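Local coordinates for protein MJ1225 (Methanocaldococcus jannaschii, PDB 3KH5) that binds AMP and ADP through its CBS repeats and is probably an archaeal counterpart of the gamma subunit of AMP-activated protein kinase, at residues 103-106 and 107-111; 29-33 and 34-38; 203-206 and 207-210; 40-43 and 44-47. One frame throughout, in Å; residues are numbered along the deposited sequence.

All four contacts are local, each between residues a few places apart in one continuous stretch, yet their chemistry follows their place in the fold. Contact 2 lies deepest, its centre about 11 Å from that of the chain, and is dominated by flat groups and phosphates. Contact 1 runs along nearly the whole of helix 103-112, with a buried apolar side and an exposed acidic one. Contacts 3 and 4, their centres about 21 and 23 Å from that of the chain, rely on polar capping and turn bonds. Contacts 2 and 4 share strand 37-41, entered in one and left in the other. Contact 3 packs against contact 2 where Asn-31 ND2 and Gly-204 CA come within 4.2 Å.

Contact 1 (103-106 and 107-111); sequences IDEA and IETFL
Ile-103, Asp-104, Glu-105 and Ala-106 offer their carbonyl oxygens to the amides of Ile-107, Glu-108, Thr-109 and Phe-110, four successive i to i+4 bonds of 2.9 Å between O and N. They make helix 103-112 a worked example of regular alpha-helical bonding inside a beta-alpha-beta unit of the second CBS repeat. Thr-109 OG1 sits beside its own backbone N (chi1 -65°) and bends back to Glu-105 O at 3.0 Å, standing above the carbonyl plane, so that this oxygen is gripped by both the amide and the hydroxyl of Thr-109.

Apolar contacts follow the same spacing. Ile-103 CG1 lies 4.3 Å from Ile-107 CD1, and Ala-106 CB lies 4.4 Å from Phe-110 CE2. The Phe-110 ring also carries Ala-106 O over one face, near the rim, 3.3 Å from CG. Ile-107 and Phe-110 then lean on Val-136 of helix 133-140, while Ala-106 and Thr-109 touch Leu-97 of strand 97-98.

The exposed side bears the carboxylates of Asp-104, Glu-105 and Glu-108, with Glu-105 OE2 and Glu-108 OE2 6.9 Å apart. The chemistry is that of an amphipathic helix, its acidic side probably mildly self-repelling and its hydrophobic side turned into the domain.

Contact 2 (29-33 and 34-38); sequences TMNEN and KYRRL. With ADP (adenosine-5'-diphosphate), chain B; ADP (adenosine-5'-diphosphate), chain D.
The Tyr-35 ring is covered on both faces: Asn-33 O lies 3.5 Å above the ring plane on one face, near the rim, and the adenine of the chain B ADP lies over the other, its N3 3.5 Å from Tyr-35 CZ. This is the helix-to-strand turn of the first CBS repeat, where helix 23-33 gives way to strand 37-41 and the residues between them line a nucleotide pocket shared with Gln-10, Val-15, Thr-132 and Asp-135. With an alanine in place of Tyr-35, the adenine would probably lose its cover on that face and become freer to shift or turn.

The Arg-36 guanidinium receives Met-30 O over one face and Asn-31 OD1 at its edge. NH2 donates to that oxygen at 3.0 Å, with the amide and guanidinium planes 85° apart, although the position of OD1 is less sure. Arg-36 NE is buried by the turn and finds no partner. The third flat group, the Arg-37 guanidinium, reaches edge-on to the other nucleotide: NH1 is 2.8 Å from O3B of the chain D ADP, and NH2 also bonds its O2B.

Lys-34, with positive phi, reverses the chain. Met-30 CG rests 3.7 Å from Leu-38 CD1, and a bend at chi3 (92°) carries CE to 3.8 Å from Arg-36 CG. Adenine N6 of the chain B ADP donates to Arg-37 O at 2.9 Å, with 165° at the hydrogen.

Contact 3 (203-206 and 207-210); sequences LGSD and WAFN
Ser-205 OG caps Ala-208 N, and the serine side chain can be followed outward to that bond. CB lies 4.0 Å from Trp-207 N, a position from which the hydroxyl can fold over the opening turn. OG takes the crowded position between backbone N and carbonyl carbon (chi1 69°) and there accepts from Ala-208 N at 3.0 Å, the bond bent to 142° at the hydrogen. The same oxygen is hydrogen-bonded to Leu-202 O, its strongest polar partner, so two backbone groups hold the hydroxyl. Around it, OG touches Ala-208 CB at 3.3 Å and approaches the Trp-207 indole at its edge, near the ring plane.

This is an N-cap: Ser-205 stands immediately before helix 206-213, just after Gly-204 has left the helical conformation of helix 196-203, so the cap sits in the short link between two consecutive helices. A valine in place of Ser-205 would remove the hydroxyl, and the Ala-208 amide would probably be left without its capping acceptor at the helix start.

Backbone bonding takes over at once. Phe-209 N donates to Ser-205 O at 3.1 Å in a nearly straight bond, and Asn-210 N reaches Asp-206 O at 3.1 Å. The Asn-210 amide turns back on the same turn, its ND2 donating to Trp-207 O at 2.8 Å. Ala-208 CB also rests 3.6 Å from Leu-203 O. Leu-203 packs on Leu-27 and Phe-209 on Arg-24, both of helix 23-33, while the rings of Trp-207 and His-211 meet with planes about 50° apart.

Contact 4 (40-43 and 44-47); sequences VVNA and GNNK
Asn-42 and Lys-47 close a polar turn contact at the end of strand 37-41, where the chain reverses before strand 48-53. Asn-42 N donates to Lys-47 O at 3.0 Å and 155°, and that oxygen also receives a CA-H...O contact from Val-41 CA at 3.2 Å. Inside the turn, Asn-46 N makes a weak bond to Asn-42 O.

The asparagine side chains reinforce this backbone closure. Asn-42 and Asn-45 lie side by side and point the same way, their amide planes 58° apart. Asn-45 ND2 meets Asn-42 OD1 at 3.1 Å, in the carbonyl plane and on a lone pair. Asn-45 CG stands between its backbone N and carbonyl carbon (chi1 41°), which turns the amide back over the loop. A water hydrogen-bonded to Asn-42 O and Asn-46 OD1, 2.7 Å from each, bridges the two residues.

The reversal passes through a cis peptide between Ala-43 and Gly-44, where a side chain on Gly-44 would run into Ala-43 N and Asn-42 C. The loop is also tied to the chain around it: Asn-45 O bonds Gln-126 NE2 and the backbone of Asn-46 pairs with Leu-127. Such cross-linking of the two arms is typical of the connecting loop of a beta hairpin, here formed by the antiparallel strands 37-41 and 48-53 of a CBS domain.

Contact 1 (103-106 and 107-111)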
loop_
_atom_site.group_PDB
_atom_site.type_symbol
_atom_site.label_atom_id
_atom_site.label_comp_id
_atom_site.label_asym_id
_atom_site.label_seq_id
_atom_site.Cartn_x
_atom_site.Cartn_y
_atom_site.Cartn_z
ATOM N N ILE A 103 18.930 -9.969 -6.616
ATOM C CA ILE A 103 18.259 -8.681 -6.831
ATOM C C ILE A 103 17.515 -8.526 -8.171
ATOM O O ILE A 103 16.442 -7.914 -8.222
ATOM C CB ILE A 103 19.306 -7.547 -6.687
ATOM C CG1 ILE A 103 18.673 -6.275 -6.113
ATOM C CG2 ILE A 103 20.064 -7.302 -8.013
ATOM C CD1 ILE A 103 19.719 -5.168 -5.734
ATOM N N ASP A 104 18.109 -9.068 -9.238
ATOM C CA ASP A 104 17.529 -9.056 -10.583
ATOM C C ASP A 104 16.163 -9.700 -10.554
ATOM O O ASP A 104 15.195 -9.156 -11.093
ATOM C CB ASP A 104 18.407 -9.839 -11.565
ATOM C CG ASP A 104 19.484 -8.991 -12.210
ATOM O OD1 ASP A 104 19.924 -7.991 -11.600
ATOM O OD2 ASP A 104 19.902 -9.333 -13.337
ATOM N N GLU A 105 16.093 -10.866 -9.922
ATOM C CA GLU A 105 14.837 -11.571 -9.795
ATOM C C GLU A 105 13.807 -10.728 -9.037
ATOM O O GLU A 105 12.665 -10.609 -9.483
ATOM C CB GLU A 105 15.038 -12.919 -9.116
ATOM C CG GLU A 105 13.875 -13.867 -9.330
ATOM C CD GLU A 105 13.923 -15.069 -8.418
ATOM O OE1 GLU A 105 14.922 -15.233 -7.691
ATOM O OE2 GLU A 105 12.958 -15.859 -8.427
ATOM N N ALA A 106 14.210 -10.145 -7.908
ATOM C CA ALA A 106 13.312 -9.311 -7.103
ATOM C C ALA A 106 12.741 -8.169 -7.934
ATOM O O ALA A 106 11.532 -7.923 -7.916
ATOM C CB ALA A 106 14.031 -8.771 -5.876
ATOM N N ILE A 107 13.619 -7.497 -8.673
ATOM C CA ILE A 107 13.227 -6.393 -9.544
ATOM C C ILE A 107 12.234 -6.834 -10.622
ATOM O O ILE A 107 11.207 -6.180 -10.818
ATOM C CB ILE A 107 14.462 -5.674 -10.146
ATOM C CG1 ILE A 107 15.172 -4.862 -9.053
ATOM C CG2 ILE A 107 14.054 -4.753 -11.294
ATOM C CD1 ILE A 107 16.585 -4.412 -9.406
ATOM N N GLU A 108 12.527 -7.940 -11.303
ATOM C CA GLU A 108 11.609 -8.453 -12.320
ATOM C C GLU A 108 10.252 -8.828 -11.716
ATOM O O GLU A 108 9.212 -8.638 -12.350
ATOM C CB GLU A 108 12.215 -9.649 -13.056
ATOM C CG GLU A 108 11.450 -10.049 -14.313
ATOM C CD GLU A 108 12.038 -11.263 -15.009
ATOM O OE1 GLU A 108 12.105 -11.254 -16.256
ATOM O OE2 GLU A 108 12.437 -12.225 -14.316
ATOM N N THR A 109 10.277 -9.359 -10.495
ATOM C CA THR A 109 9.060 -9.726 -9.776
ATOM C C THR A 109 8.216 -8.485 -9.492
ATOM O O THR A 109 7.021 -8.467 -9.788
ATOM C CB THR A 109 9.389 -10.474 -8.462
ATOM O OG1 THR A 109 10.026 -11.719 -8.771
ATOM C CG2 THR A 109 8.130 -10.755 -7.651
ATOM N N PHE A 110 8.847 -7.449 -8.941
ATOM C CA PHE A 110 8.150 -6.204 -8.622
ATOM C C PHE A 110 7.574 -5.545 -9.873
ATOM O O PHE A 110 6.457 -5.023 -9.856
ATOM C CB PHE A 110 9.087 -5.213 -7.922
ATOM C CG PHE A 110 9.547 -5.652 -6.557
ATOM C CD1 PHE A 110 8.742 -6.451 -5.749
ATOM C CD2 PHE A 110 10.782 -5.234 -6.067
ATOM C CE1 PHE A 110 9.172 -6.845 -4.487
ATOM C CE2 PHE A 110 11.218 -5.617 -4.802
ATOM C CZ PHE A 110 10.412 -6.424 -4.013
ATOM N N LEU A 111 8.352 -5.580 -10.954
ATOM C CA LEU A 111 7.993 -4.918 -12.205
ATOM C C LEU A 111 6.921 -5.638 -13.033
ATOM O O LEU A 111 6.145 -4.985 -13.734
ATOM C CB LEU A 111 9.245 -4.705 -13.065
ATOM C CG LEU A 111 10.052 -3.402 -13.004
ATOM C CD1 LEU A 111 10.212 -2.851 -11.588
ATOM C CD2 LEU A 111 11.411 -3.616 -13.658
#

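Contact 2 (29-33 and 34-38)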
loop_
_atom_site.group_PDB
_atom_site.type_symbol
_atom_site.label_atom_id
_atom_site.label_comp_id
_atom_site.label_asym_id
_atom_site.label_seq_id
_atom_site.Cartn_x
_atom_site.Cartn_y
_atom_site.Cartn_z
ATOM N N THR A 29 -2.315 -4.519 14.690
ATOM C CA THR A 29 -0.947 -4.881 14.353
ATOM C C THR A 29 -0.399 -3.918 13.285
ATOM O O THR A 29 0.701 -3.366 13.448
ATOM C CB THR A 29 -0.859 -6.367 13.918
ATOM O OG1 THR A 29 -1.489 -7.193 14.910
ATOM C CG2 THR A 29 0.586 -6.806 13.758
ATOM N N MET A 30 -1.181 -3.689 12.227
ATOM C CA MET A 30 -0.816 -2.756 11.152
ATOM C C MET A 30 -0.556 -1.356 11.667
ATOM O O MET A 30 0.512 -0.783 11.429
ATOM C CB MET A 30 -1.926 -2.664 10.105
ATOM C CG MET A 30 -1.979 -3.816 9.139
ATOM S SD MET A 30 -3.153 -3.473 7.820
ATOM C CE MET A 30 -2.065 -2.738 6.607
ATOM N N ASN A 31 -1.553 -0.807 12.356
ATOM C CA ASN A 31 -1.496 0.557 12.858
ATOM C C ASN A 31 -0.389 0.766 13.869
ATOM O O ASN A 31 0.257 1.813 13.877
ATOM C CB ASN A 31 -2.837 0.977 13.466
ATOM C CG ASN A 31 -3.754 1.619 12.452
ATOM O OD1 ASN A 31 -3.630 1.379 11.253
ATOM N ND2 ASN A 31 -4.677 2.449 12.927
ATOM N N GLU A 32 -0.176 -0.235 14.720
ATOM C CA GLU A 32 0.805 -0.131 15.796
ATOM C C GLU A 32 2.227 -0.157 15.267
ATOM O O GLU A 32 2.998 0.778 15.492
ATOM C CB GLU A 32 0.611 -1.244 16.828
ATOM C CG GLU A 32 -0.456 -0.940 17.869
ATOM C CD GLU A 32 -0.857 -2.155 18.690
ATOM O OE1 GLU A 32 -0.037 -3.090 18.837
ATOM O OE2 GLU A 32 -1.998 -2.173 19.198
ATOM N N ASN A 33 2.561 -1.229 14.553
ATOM C CA ASN A 33 3.909 -1.448 14.047
ATOM C C ASN A 33 4.285 -0.565 12.858
ATOM O O ASN A 33 5.443 -0.566 12.430
ATOM C CB ASN A 33 4.087 -2.919 13.672
ATOM C CG ASN A 33 3.944 -3.839 14.862
ATOM O OD1 ASN A 33 4.836 -3.926 15.706
ATOM N ND2 ASN A 33 2.819 -4.539 14.937
ATOM N N LYS A 34 3.306 0.172 12.330
ATOM C CA LYS A 34 3.477 1.040 11.152
ATOM C C LYS A 34 3.726 0.255 9.860
ATOM O O LYS A 34 3.924 0.845 8.792
ATOM C CB LYS A 34 4.584 2.079 11.377
ATOM C CG LYS A 34 4.194 3.490 10.918
ATOM C CD LYS A 34 5.434 4.268 10.466
ATOM C CE LYS A 34 5.081 5.706 10.099
ATOM N NZ LYS A 34 4.118 5.800 8.956
ATOM N N TYR A 35 3.709 -1.074 9.966
ATOM C CA TYR A 35 3.831 -1.948 8.802
ATOM C C TYR A 35 2.486 -2.227 8.175
ATOM O O TYR A 35 1.592 -2.810 8.796
ATOM C CB TYR A 35 4.556 -3.248 9.148
ATOM C CG TYR A 35 5.950 -2.979 9.640
ATOM C CD1 TYR A 35 6.808 -2.144 8.920
ATOM C CD2 TYR A 35 6.408 -3.524 10.835
ATOM C CE1 TYR A 35 8.091 -1.870 9.371
ATOM C CE2 TYR A 35 7.696 -3.258 11.296
ATOM C CZ TYR A 35 8.530 -2.430 10.559
ATOM O OH TYR A 35 9.803 -2.163 11.007
ATOM N N ARG A 36 2.366 -1.795 6.927
ATOM C CA ARG A 36 1.124 -1.928 6.194
ATOM C C ARG A 36 1.097 -3.164 5.269
ATOM O O ARG A 36 0.246 -3.262 4.381
ATOM C CB ARG A 36 0.817 -0.621 5.445
ATOM C CG ARG A 36 -0.026 0.396 6.252
ATOM C CD ARG A 36 0.538 0.722 7.649
ATOM N NE ARG A 36 -0.479 1.297 8.537
ATOM C CZ ARG A 36 -0.407 2.498 9.111
ATOM N NH1 ARG A 36 0.649 3.281 8.916
ATOM N NH2 ARG A 36 -1.394 2.914 9.894
ATOM N N ARG A 37 2.018 -4.102 5.496
ATOM C CA ARG A 37 2.071 -5.363 4.742
ATOM C C ARG A 37 2.426 -6.510 5.684
ATOM O O ARG A 37 3.561 -6.601 6.161
ATOM C CB ARG A 37 3.099 -5.269 3.605
ATOM C CG ARG A 37 3.280 -6.547 2.770
ATOM C CD ARG A 37 4.506 -6.466 1.841
ATOM N NE ARG A 37 4.549 -5.203 1.106
ATOM C CZ ARG A 37 4.000 -4.995 -0.088
ATOM N NH1 ARG A 37 3.368 -5.976 -0.726
ATOM N NH2 ARG A 37 4.092 -3.794 -0.651
ATOM N N LEU A 38 1.453 -7.379 5.956
ATOM C CA LEU A 38 1.642 -8.454 6.934
ATOM C C LEU A 38 1.523 -9.868 6.359
ATOM O O LEU A 38 0.415 -10.292 5.989
ATOM C CB LEU A 38 0.658 -8.303 8.105
ATOM C CG LEU A 38 0.584 -7.003 8.914
ATOM C CD1 LEU A 38 -0.521 -7.099 9.958
ATOM C CD2 LEU A 38 1.912 -6.670 9.574
HETATM P PB ADP B . 4.610 -1.631 2.791
HETATM O O1B ADP B . 4.564 -1.501 4.266
HETATM O O2B ADP B . 3.941 -0.347 2.056
HETATM O O3B ADP B . 3.763 -2.875 2.245
HETATM P PA ADP B . 6.990 -0.442 2.021
HETATM O O1A ADP B . 6.555 0.790 2.754
HETATM O O2A ADP B . 8.585 -0.695 1.725
HETATM O O3A ADP B . 6.099 -1.803 2.207
HETATM O "O5'" ADP B . 7.498 -1.012 3.485
HETATM C "C5'" ADP B . 7.834 -0.200 4.655
HETATM C "C4'" ADP B . 9.250 -0.521 5.225
HETATM O "O4'" ADP B . 9.242 -1.416 6.383
HETATM C "C3'" ADP B . 10.072 -1.203 4.128
HETATM O "O3'" ADP B . 11.376 -0.594 4.030
HETATM C "C2'" ADP B . 10.181 -2.670 4.538
HETATM O "O2'" ADP B . 11.564 -3.024 4.486
HETATM C "C1'" ADP B . 9.674 -2.759 5.990
HETATM N N9 ADP B . 8.521 -3.710 6.259
HETATM C C8 ADP B . 7.384 -3.804 5.561
HETATM N N7 ADP B . 6.600 -4.740 6.102
HETATM C C5 ADP B . 7.232 -5.247 7.156
HETATM C C6 ADP B . 6.920 -6.232 8.095
HETATM N N6 ADP B . 5.763 -6.888 8.034
HETATM N N1 ADP B . 7.809 -6.513 9.067
HETATM C C2 ADP B . 8.969 -5.868 9.137
HETATM N N3 ADP B . 9.292 -4.925 8.258
HETATM C C4 ADP B . 8.453 -4.595 7.257
HETATM P PB ADP D . 1.587 -3.689 -3.331
HETATM O O1B ADP D . 1.439 -3.143 -4.710
HETATM O O2B ADP D . 2.107 -2.549 -2.291
HETATM O O3B ADP D . 2.649 -4.905 -3.210
HETATM P PA ADP D . -0.717 -3.251 -2.097
HETATM O O1A ADP D . -1.774 -2.533 -2.842
HETATM O O2A ADP D . -0.971 -3.446 -0.498
HETATM O O3A ADP D . 0.255 -4.317 -2.751
HETATM O "O5'" ADP D . -1.717 -4.562 -2.168
HETATM C "C5'" ADP D . -2.555 -4.916 -3.312
HETATM C "C4'" ADP D . -3.015 -6.406 -3.267
HETATM O "O4'" ADP D . -1.854 -7.240 -3.579
HETATM C "C3'" ADP D . -3.562 -6.891 -1.907
HETATM O "O3'" ADP D . -4.681 -7.756 -2.139
HETATM C "C2'" ADP D . -2.380 -7.662 -1.310
HETATM O "O2'" ADP D . -2.805 -8.702 -0.413
HETATM C "C1'" ADP D . -1.743 -8.262 -2.558
HETATM N N9 ADP D . -0.300 -8.568 -2.333
HETATM C C8 ADP D . 0.661 -7.781 -1.833
HETATM N N7 ADP D . 1.817 -8.455 -1.809
HETATM C C5 ADP D . 1.586 -9.670 -2.295
HETATM C C6 ADP D . 2.368 -10.796 -2.519
HETATM N N6 ADP D . 3.664 -10.798 -2.221
HETATM N N1 ADP D . 1.787 -11.890 -3.044
HETATM C C2 ADP D . 0.495 -11.913 -3.350
HETATM N N3 ADP D . -0.277 -10.856 -3.149
HETATM C C4 ADP D . 0.243 -9.735 -2.627
#

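Contact 3 (203-206 and 207-210)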
loop_
_atom_site.group_PDB
_atom_site.type_symbol
_atom_site.label_atom_id
_atom_site.label_comp_id
_atom_site.label_asym_id
_atom_site.label_seq_id
_atom_site.Cartn_x
_atom_site.Cartn_y
_atom_site.Cartn_z
ATOM N N LEU A 203 -10.065 4.463 10.690
ATOM C CA LEU A 203 -10.663 3.382 11.474
ATOM C C LEU A 203 -10.219 3.376 12.930
ATOM O O LEU A 203 -11.027 3.135 13.829
ATOM C CB LEU A 203 -10.364 2.024 10.839
ATOM C CG LEU A 203 -11.237 1.618 9.650
ATOM C CD1 LEU A 203 -10.869 0.214 9.207
ATOM C CD2 LEU A 203 -12.727 1.704 9.984
ATOM N N GLY A 204 -8.935 3.641 13.157
ATOM C CA GLY A 204 -8.397 3.715 14.508
ATOM C C GLY A 204 -8.501 5.090 15.146
ATOM O O GLY A 204 -7.685 5.431 16.004
ATOM N N SER A 205 -9.491 5.885 14.742
ATOM C CA SER A 205 -9.677 7.210 15.337
ATOM C C SER A 205 -10.729 7.196 16.449
ATOM O O SER A 205 -11.525 6.257 16.553
ATOM C CB SER A 205 -10.030 8.256 14.271
ATOM O OG SER A 205 -11.327 8.047 13.742
ATOM N N ASP A 206 -10.704 8.234 17.285
ATOM C CA ASP A 206 -11.756 8.462 18.270
ATOM C C ASP A 206 -13.071 8.670 17.538
ATOM O O ASP A 206 -14.076 8.029 17.861
ATOM C CB ASP A 206 -11.450 9.691 19.134
ATOM C CG ASP A 206 -10.344 9.444 20.148
ATOM O OD1 ASP A 206 -10.156 8.284 20.577
ATOM O OD2 ASP A 206 -9.665 10.421 20.525
ATOM N N TRP A 207 -13.044 9.557 16.543
ATOM C CA TRP A 207 -14.220 9.862 15.736
ATOM C C TRP A 207 -14.896 8.589 15.209
ATOM O O TRP A 207 -16.126 8.504 15.172
ATOM C CB TRP A 207 -13.864 10.803 14.575
ATOM C CG TRP A 207 -15.070 11.182 13.789
ATOM C CD1 TRP A 207 -15.950 12.187 14.072
ATOM C CD2 TRP A 207 -15.565 10.535 12.611
ATOM N NE1 TRP A 207 -16.955 12.215 13.136
ATOM C CE2 TRP A 207 -16.744 11.211 12.229
ATOM C CE3 TRP A 207 -15.123 9.451 11.840
ATOM C CZ2 TRP A 207 -17.487 10.845 11.106
ATOM C CZ3 TRP A 207 -15.864 9.085 10.724
ATOM C CH2 TRP A 207 -17.035 9.780 10.369
ATOM N N ALA A 208 -14.083 7.608 14.814
ATOM C CA ALA A 208 -14.590 6.354 14.251
ATOM C C ALA A 208 -15.187 5.401 15.287
ATOM O O ALA A 208 -16.307 4.925 15.095
ATOM C CB ALA A 208 -13.516 5.651 13.438
ATOM N N PHE A 209 -14.454 5.115 16.367
ATOM C CA PHE A 209 -14.942 4.171 17.387
ATOM C C PHE A 209 -16.233 4.673 18.021
ATOM O O PHE A 209 -17.099 3.879 18.387
ATOM C CB PHE A 209 -13.887 3.871 18.462
ATOM C CG PHE A 209 -14.142 2.590 19.238
ATOM C CD1 PHE A 209 -14.247 1.363 18.578
ATOM C CD2 PHE A 209 -14.251 2.608 20.629
ATOM C CE1 PHE A 209 -14.472 0.179 19.287
ATOM C CE2 PHE A 209 -14.468 1.428 21.347
ATOM C CZ PHE A 209 -14.582 0.213 20.673
ATOM N N ASN A 210 -16.349 5.995 18.129
ATOM C CA ASN A 210 -17.592 6.646 18.525
ATOM C C ASN A 210 -18.799 6.238 17.646
ATOM O O ASN A 210 -19.850 5.830 18.182
ATOM C CB ASN A 210 -17.359 8.171 18.642
ATOM C CG ASN A 210 -18.414 9.001 17.938
ATOM O OD1 ASN A 210 -19.555 9.103 18.392
ATOM N ND2 ASN A 210 -18.027 9.623 16.828
#

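Contact 4 (40-43 and 44-47)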
loop_
_atom_site.group_PDB
_atom_site.type_symbol
_atom_site.label_atom_id
_atom_site.label_comp_id
_atom_site.label_asym_id
_atom_site.label_seq_id
_atom_site.Cartn_x
_atom_site.Cartn_y
_atom_site.Cartn_z
ATOM N N VAL A 40 0.976 -13.733 6.515
ATOM C CA VAL A 40 0.198 -14.609 7.362
ATOM C C VAL A 40 0.927 -15.953 7.369
ATOM O O VAL A 40 1.206 -16.534 6.313
ATOM C CB VAL A 40 -1.271 -14.716 6.889
ATOM C CG1 VAL A 40 -2.094 -15.531 7.875
ATOM C CG2 VAL A 40 -1.887 -13.323 6.733
ATOM N N VAL A 41 1.276 -16.413 8.566
ATOM C CA VAL A 41 2.068 -17.630 8.735
ATOM C C VAL A 41 1.382 -18.622 9.685
ATOM O O VAL A 41 0.577 -18.218 10.527
ATOM C CB VAL A 41 3.500 -17.313 9.261
ATOM C CG1 VAL A 41 4.282 -16.445 8.277
ATOM C CG2 VAL A 41 3.469 -16.690 10.665
ATOM N N ASN A 42 1.693 -19.911 9.554
ATOM C CA ASN A 42 1.284 -20.895 10.565
ATOM C C ASN A 42 2.054 -20.681 11.869
ATOM O O ASN A 42 3.225 -20.291 11.836
ATOM C CB ASN A 42 1.527 -22.320 10.076
ATOM C CG ASN A 42 0.718 -22.669 8.847
ATOM O OD1 ASN A 42 1.206 -23.350 7.945
ATOM N ND2 ASN A 42 -0.527 -22.208 8.801
ATOM N N ALA A 43 1.414 -20.972 13.008
ATOM C CA ALA A 43 2.005 -20.635 14.329
ATOM C C ALA A 43 3.177 -21.457 14.951
ATOM O O ALA A 43 4.048 -20.848 15.580
ATOM C CB ALA A 43 0.876 -20.466 15.372
ATOM N N GLY A 44 3.279 -22.775 14.787
ATOM C CA GLY A 44 2.897 -23.543 13.627
ATOM C C GLY A 44 4.294 -23.955 13.184
ATOM O O GLY A 44 5.178 -24.213 14.028
ATOM N N ASN A 45 4.510 -23.972 11.873
ATOM C CA ASN A 45 5.833 -24.202 11.281
ATOM C C ASN A 45 6.428 -22.950 10.614
ATOM O O ASN A 45 7.451 -23.034 9.925
ATOM C CB ASN A 45 5.733 -25.327 10.252
ATOM C CG ASN A 45 4.470 -25.233 9.403
ATOM O OD1 ASN A 45 3.874 -26.250 9.050
ATOM N ND2 ASN A 45 4.049 -24.013 9.084
ATOM N N ASN A 46 5.774 -21.804 10.813
ATOM C CA ASN A 46 6.188 -20.522 10.223
ATOM C C ASN A 46 6.091 -20.464 8.694
ATOM O O ASN A 46 6.719 -19.612 8.061
ATOM C CB ASN A 46 7.602 -20.122 10.693
ATOM C CG ASN A 46 7.714 -18.633 10.988
ATOM O OD1 ASN A 46 6.773 -18.013 11.490
ATOM N ND2 ASN A 46 8.877 -18.053 10.699
ATOM N N LYS A 47 5.304 -21.358 8.103
ATOM C CA LYS A 47 5.110 -21.345 6.657
ATOM C C LYS A 47 4.186 -20.209 6.243
ATOM O O LYS A 47 3.164 -19.966 6.888
ATOM C CB LYS A 47 4.552 -22.681 6.165
ATOM C CG LYS A 47 5.572 -23.806 6.173
ATOM C CD LYS A 47 4.939 -25.151 5.860
ATOM C CE LYS A 47 5.944 -26.276 6.075
ATOM N NZ LYS A 47 5.354 -27.622 5.833
HETATM O O HOH W 1 5.033 -18.987 13.347
#